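Local coordinates for Poly(Beta-D-mannuronate) lyase (Pseudopedobacter saltans, PDB 7O79), which probably cleaves alginate as a poly(beta-D-mannuronate) lyase of polysaccharide lyase family 6, built on a parallel beta-helix, at residues 36-48 with 66-78. Residues are numbered along the deposited sequence; the frame is centred on the assembly and turned at random.
Sequences ILFNSKASKAKPI and LSFDAPYLVVEGL
Phe38 packs against Leu73, and Tyr72 against Lys44, where two successive coils of a right-handed parallel beta-helix meet near its N-terminal end. Strand 36-38 runs parallel to strand 66-68, and the coils pair again after the turn, where Val74 N bonds to Ile48 O. Inside, Phe38 has CG anti to its own N (chi1 -162°), which turns one ring face toward Leu73; there Leu73 CD1 sits over the centre of that face, 3.8 Å from the centroid. Val75 CG2 approaches Phe38 CD2 obliquely at 3.6 Å, and Val74 O lies at the ring edge, in its plane. The other methyl of Leu73, CD2, reaches Ala42 CB and Ile48 CB, and Ile15 of helix 8-17 also touches Phe38. At the turn, the Tyr72 ring is sandwiched: Lys44 CA stands 3.5 Å from its centroid, almost on the ring normal, while Pro71 CB lies toward the rim of the opposite face. With an alanine here instead of Tyr72, the backbone at Lys44 is likely to lose the ring it rests on, leaving the 43-46 turn freer to shift. Between the two turns a single water accepts from Ala42 N at 2.8 Å and donates to both Ser40 O and Pro71 O.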
loop_
_atom_site.group_PDB
_atom_site.type_symbol
_atom_site.label_atom_id
_atom_site.label_comp_id
_atom_site.label_asym_id
_atom_site.label_seq_id
_atom_site.Cartn_x
_atom_site.Cartn_y
_atom_site.Cartn_z
ATOM N N ILE A 36 10.265 13.190 -20.200
ATOM C CA ILE A 36 9.067 13.162 -21.032
ATOM C C ILE A 36 7.964 13.943 -20.322
ATOM O O ILE A 36 7.429 13.484 -19.306
ATOM C CB ILE A 36 8.640 11.719 -21.309
ATOM C CG1 ILE A 36 9.742 10.987 -22.068
ATOM C CG2 ILE A 36 7.353 11.674 -22.105
ATOM C CD1 ILE A 36 9.488 9.510 -22.233
ATOM N N LEU A 37 7.576 15.067 -20.896
ATOM C CA LEU A 37 6.459 15.845 -20.391
ATOM C C LEU A 37 5.285 15.612 -21.346
ATOM O O LEU A 37 5.139 16.283 -22.327
ATOM C CB LEU A 37 6.770 17.324 -20.249
ATOM C CG LEU A 37 7.905 17.781 -19.343
ATOM C CD1 LEU A 37 7.985 19.286 -19.354
ATOM C CD2 LEU A 37 7.803 17.239 -17.923
ATOM N N PHE A 38 4.460 14.640 -21.020
ATOM C CA PHE A 38 3.356 14.219 -21.868
ATOM C C PHE A 38 2.118 15.042 -21.578
ATOM O O PHE A 38 1.403 14.803 -20.648
ATOM C CB PHE A 38 3.125 12.734 -21.624
ATOM C CG PHE A 38 2.352 12.023 -22.672
ATOM C CD1 PHE A 38 2.154 12.553 -23.924
ATOM C CD2 PHE A 38 1.841 10.768 -22.393
ATOM C CE1 PHE A 38 1.443 11.859 -24.866
ATOM C CE2 PHE A 38 1.138 10.067 -23.330
ATOM C CZ PHE A 38 0.942 10.610 -24.579
ATOM N N ASN A 39 1.893 16.007 -22.447
ATOM C CA ASN A 39 0.812 16.935 -22.313
ATOM C C ASN A 39 0.020 17.142 -23.558
ATOM O O ASN A 39 -0.603 18.160 -23.691
ATOM C CB ASN A 39 1.290 18.284 -21.813
ATOM C CG ASN A 39 2.132 19.023 -22.829
ATOM O OD1 ASN A 39 2.667 18.447 -23.746
ATOM N ND2 ASN A 39 2.249 20.313 -22.644
ATOM N N SER A 40 -0.141 16.094 -24.376
ATOM C CA SER A 40 -0.911 16.139 -25.613
ATOM C C SER A 40 -2.383 16.396 -25.311
ATOM O O SER A 40 -2.874 16.149 -24.204
ATOM C CB SER A 40 -0.760 14.836 -26.412
ATOM O OG SER A 40 0.599 14.527 -26.702
ATOM N N LYS A 41 -3.091 16.905 -26.325
ATOM C CA LYS A 41 -4.490 17.304 -26.204
ATOM C C LYS A 41 -5.337 16.160 -26.749
ATOM O O LYS A 41 -5.539 16.040 -27.960
ATOM C CB LYS A 41 -4.751 18.613 -26.944
ATOM N N ALA A 42 -5.801 15.303 -25.849
ATOM C CA ALA A 42 -6.586 14.124 -26.179
ATOM C C ALA A 42 -8.042 14.366 -25.807
ATOM O O ALA A 42 -8.430 15.446 -25.344
ATOM C CB ALA A 42 -6.030 12.887 -25.457
ATOM N N SER A 43 -8.864 13.347 -26.005
ATOM C CA SER A 43 -10.260 13.418 -25.610
ATOM C C SER A 43 -10.640 12.155 -24.843
ATOM O O SER A 43 -9.975 11.113 -24.923
ATOM C CB SER A 43 -11.179 13.595 -26.827
ATOM O OG SER A 43 -11.256 12.380 -27.549
ATOM N N LYS A 44 -11.728 12.265 -24.084
ATOM C CA LYS A 44 -12.178 11.122 -23.301
ATOM C C LYS A 44 -12.429 9.917 -24.197
ATOM O O LYS A 44 -12.035 8.798 -23.864
ATOM C CB LYS A 44 -13.433 11.507 -22.529
ATOM C CG LYS A 44 -14.087 10.396 -21.746
ATOM C CD LYS A 44 -15.459 10.870 -21.298
ATOM C CE LYS A 44 -15.334 11.967 -20.252
ATOM N NZ LYS A 44 -16.694 12.487 -19.914
ATOM N N ALA A 45 -13.051 10.138 -25.363
ATOM C CA ALA A 45 -13.369 9.057 -26.278
ATOM C C ALA A 45 -12.208 8.688 -27.194
ATOM O O ALA A 45 -12.206 7.576 -27.736
ATOM C CB ALA A 45 -14.604 9.415 -27.121
ATOM N N LYS A 46 -11.224 9.575 -27.379
ATOM C CA LYS A 46 -10.063 9.294 -28.228
ATOM C C LYS A 46 -8.781 9.634 -27.479
ATOM O O LYS A 46 -8.214 10.725 -27.655
ATOM C CB LYS A 46 -10.117 10.048 -29.561
ATOM C CG LYS A 46 -11.188 9.586 -30.534
ATOM C CD LYS A 46 -11.065 10.369 -31.846
ATOM C CE LYS A 46 -12.113 9.964 -32.859
ATOM N NZ LYS A 46 -11.958 10.737 -34.129
ATOM N N PRO A 47 -8.295 8.718 -26.636
ATOM C CA PRO A 47 -7.030 8.951 -25.934
ATOM C C PRO A 47 -5.881 9.067 -26.920
ATOM O O PRO A 47 -5.989 8.730 -28.103
ATOM C CB PRO A 47 -6.859 7.715 -25.040
ATOM C CG PRO A 47 -8.188 6.998 -25.082
ATOM C CD PRO A 47 -8.912 7.427 -26.295
ATOM N N ILE A 48 -4.760 9.569 -26.416
ATOM C CA ILE A 48 -3.513 9.615 -27.168
ATOM C C ILE A 48 -2.514 8.714 -26.461
ATOM O O ILE A 48 -2.409 8.726 -25.230
ATOM C CB ILE A 48 -2.982 11.058 -27.324
ATOM C CG1 ILE A 48 -3.933 11.888 -28.181
ATOM C CG2 ILE A 48 -1.576 11.074 -27.935
ATOM C CD1 ILE A 48 -3.652 13.352 -28.138
ATOM N N LEU A 66 8.958 10.473 -16.702
ATOM C CA LEU A 66 7.712 10.613 -17.444
ATOM C C LEU A 66 6.674 11.265 -16.550
ATOM O O LEU A 66 6.493 10.838 -15.405
ATOM C CB LEU A 66 7.212 9.246 -17.915
ATOM C CG LEU A 66 5.749 9.095 -18.340
ATOM C CD1 LEU A 66 5.494 9.786 -19.672
ATOM C CD2 LEU A 66 5.393 7.613 -18.440
ATOM N N SER A 67 5.999 12.285 -17.084
ATOM C CA SER A 67 4.944 13.024 -16.402
ATOM C C SER A 67 3.707 13.049 -17.287
ATOM O O SER A 67 3.774 13.504 -18.433
ATOM C CB SER A 67 5.386 14.459 -16.085
ATOM O OG SER A 67 6.475 14.449 -15.184
ATOM N N PHE A 68 2.583 12.568 -16.754
ATOM C CA PHE A 68 1.285 12.689 -17.417
ATOM C C PHE A 68 0.712 14.047 -17.026
ATOM O O PHE A 68 0.299 14.231 -15.881
ATOM C CB PHE A 68 0.327 11.586 -16.968
ATOM C CG PHE A 68 0.724 10.185 -17.377
ATOM C CD1 PHE A 68 1.561 9.431 -16.581
ATOM C CD2 PHE A 68 0.215 9.611 -18.528
ATOM C CE1 PHE A 68 1.909 8.125 -16.932
ATOM C CE2 PHE A 68 0.548 8.309 -18.881
ATOM C CZ PHE A 68 1.402 7.568 -18.084
ATOM N N ASP A 69 0.683 15.005 -17.954
ATOM C CA ASP A 69 0.291 16.372 -17.606
ATOM C C ASP A 69 -0.929 16.860 -18.373
ATOM O O ASP A 69 -1.131 18.076 -18.475
ATOM C CB ASP A 69 1.448 17.353 -17.815
ATOM C CG ASP A 69 2.697 16.972 -17.023
ATOM O OD1 ASP A 69 2.575 16.356 -15.942
ATOM O OD2 ASP A 69 3.805 17.291 -17.487
ATOM N N ALA A 70 -1.726 15.945 -18.927
ATOM C CA ALA A 70 -3.024 16.254 -19.515
ATOM C C ALA A 70 -3.863 14.980 -19.498
ATOM O O ALA A 70 -3.312 13.875 -19.387
ATOM C CB ALA A 70 -2.878 16.807 -20.945
ATOM N N PRO A 71 -5.190 15.095 -19.542
ATOM C CA PRO A 71 -6.032 13.910 -19.329
ATOM C C PRO A 71 -6.092 13.001 -20.549
ATOM O O PRO A 71 -5.786 13.395 -21.678
ATOM C CB PRO A 71 -7.412 14.499 -19.019
ATOM C CG PRO A 71 -7.422 15.812 -19.737
ATOM C CD PRO A 71 -5.993 16.331 -19.622
ATOM N N TYR A 72 -6.493 11.753 -20.277
ATOM C CA TYR A 72 -6.757 10.727 -21.302
ATOM C C TYR A 72 -5.518 10.378 -22.116
ATOM O O TYR A 72 -5.588 10.211 -23.339
ATOM C CB TYR A 72 -7.911 11.127 -22.225
ATOM C CG TYR A 72 -9.031 11.836 -21.514
ATOM C CD1 TYR A 72 -9.755 11.187 -20.511
ATOM C CD2 TYR A 72 -9.379 13.135 -21.843
ATOM C CE1 TYR A 72 -10.789 11.826 -19.848
ATOM C CE2 TYR A 72 -10.416 13.785 -21.191
ATOM C CZ TYR A 72 -11.118 13.119 -20.195
ATOM O OH TYR A 72 -12.143 13.760 -19.549
ATOM N N LEU A 73 -4.388 10.203 -21.430
ATOM C CA LEU A 73 -3.133 9.828 -22.058
ATOM C C LEU A 73 -2.701 8.447 -21.586
ATOM O O LEU A 73 -2.803 8.123 -20.400
ATOM C CB LEU A 73 -2.035 10.849 -21.752
ATOM C CG LEU A 73 -2.326 12.284 -22.191
ATOM C CD1 LEU A 73 -1.139 13.182 -21.893
ATOM C CD2 LEU A 73 -2.666 12.297 -23.681
ATOM N N VAL A 74 -2.205 7.645 -22.521
ATOM C CA VAL A 74 -1.802 6.273 -22.265
ATOM C C VAL A 74 -0.332 6.134 -22.628
ATOM O O VAL A 74 0.107 6.626 -23.674
ATOM C CB VAL A 74 -2.654 5.276 -23.079
ATOM C CG1 VAL A 74 -2.215 3.833 -22.813
ATOM C CG2 VAL A 74 -4.147 5.481 -22.795
ATOM N N VAL A 75 0.424 5.449 -21.773
ATOM C CA VAL A 75 1.824 5.145 -22.023
ATOM C C VAL A 75 1.990 3.641 -21.894
ATOM O O VAL A 75 1.534 3.054 -20.909
ATOM C CB VAL A 75 2.762 5.889 -21.054
ATOM C CG1 VAL A 75 4.170 5.318 -21.134
ATOM C CG2 VAL A 75 2.763 7.394 -21.358
ATOM N N GLU A 76 2.613 3.014 -22.898
ATOM C CA GLU A 76 2.734 1.562 -22.933
ATOM C C GLU A 76 4.141 1.130 -23.305
ATOM O O GLU A 76 4.772 1.734 -24.174
ATOM C CB GLU A 76 1.767 0.949 -23.942
ATOM C CG GLU A 76 0.373 1.482 -23.852
ATOM C CD GLU A 76 -0.633 0.534 -24.441
ATOM O OE1 GLU A 76 -1.418 -0.058 -23.672
ATOM O OE2 GLU A 76 -0.632 0.381 -25.683
ATOM N N GLY A 77 4.616 0.063 -22.658
ATOM C CA GLY A 77 5.757 -0.681 -23.163
ATOM C C GLY A 77 7.143 -0.128 -22.903
ATOM O O GLY A 77 8.100 -0.596 -23.535
ATOM N N LEU A 78 7.303 0.825 -21.982
ATOM C CA LEU A 78 8.607 1.428 -21.729
ATOM C C LEU A 78 9.426 0.631 -20.706
ATOM O O LEU A 78 8.910 -0.200 -19.966
ATOM C CB LEU A 78 8.456 2.874 -21.250
ATOM C CG LEU A 78 7.661 3.798 -22.172
ATOM C CD1 LEU A 78 7.772 5.252 -21.711
ATOM C CD2 LEU A 78 8.148 3.626 -23.614
HETATM O O HOH W 1 8.905 14.102 -16.660
HETATM O O HOH W 2 -5.244 15.609 -23.075
#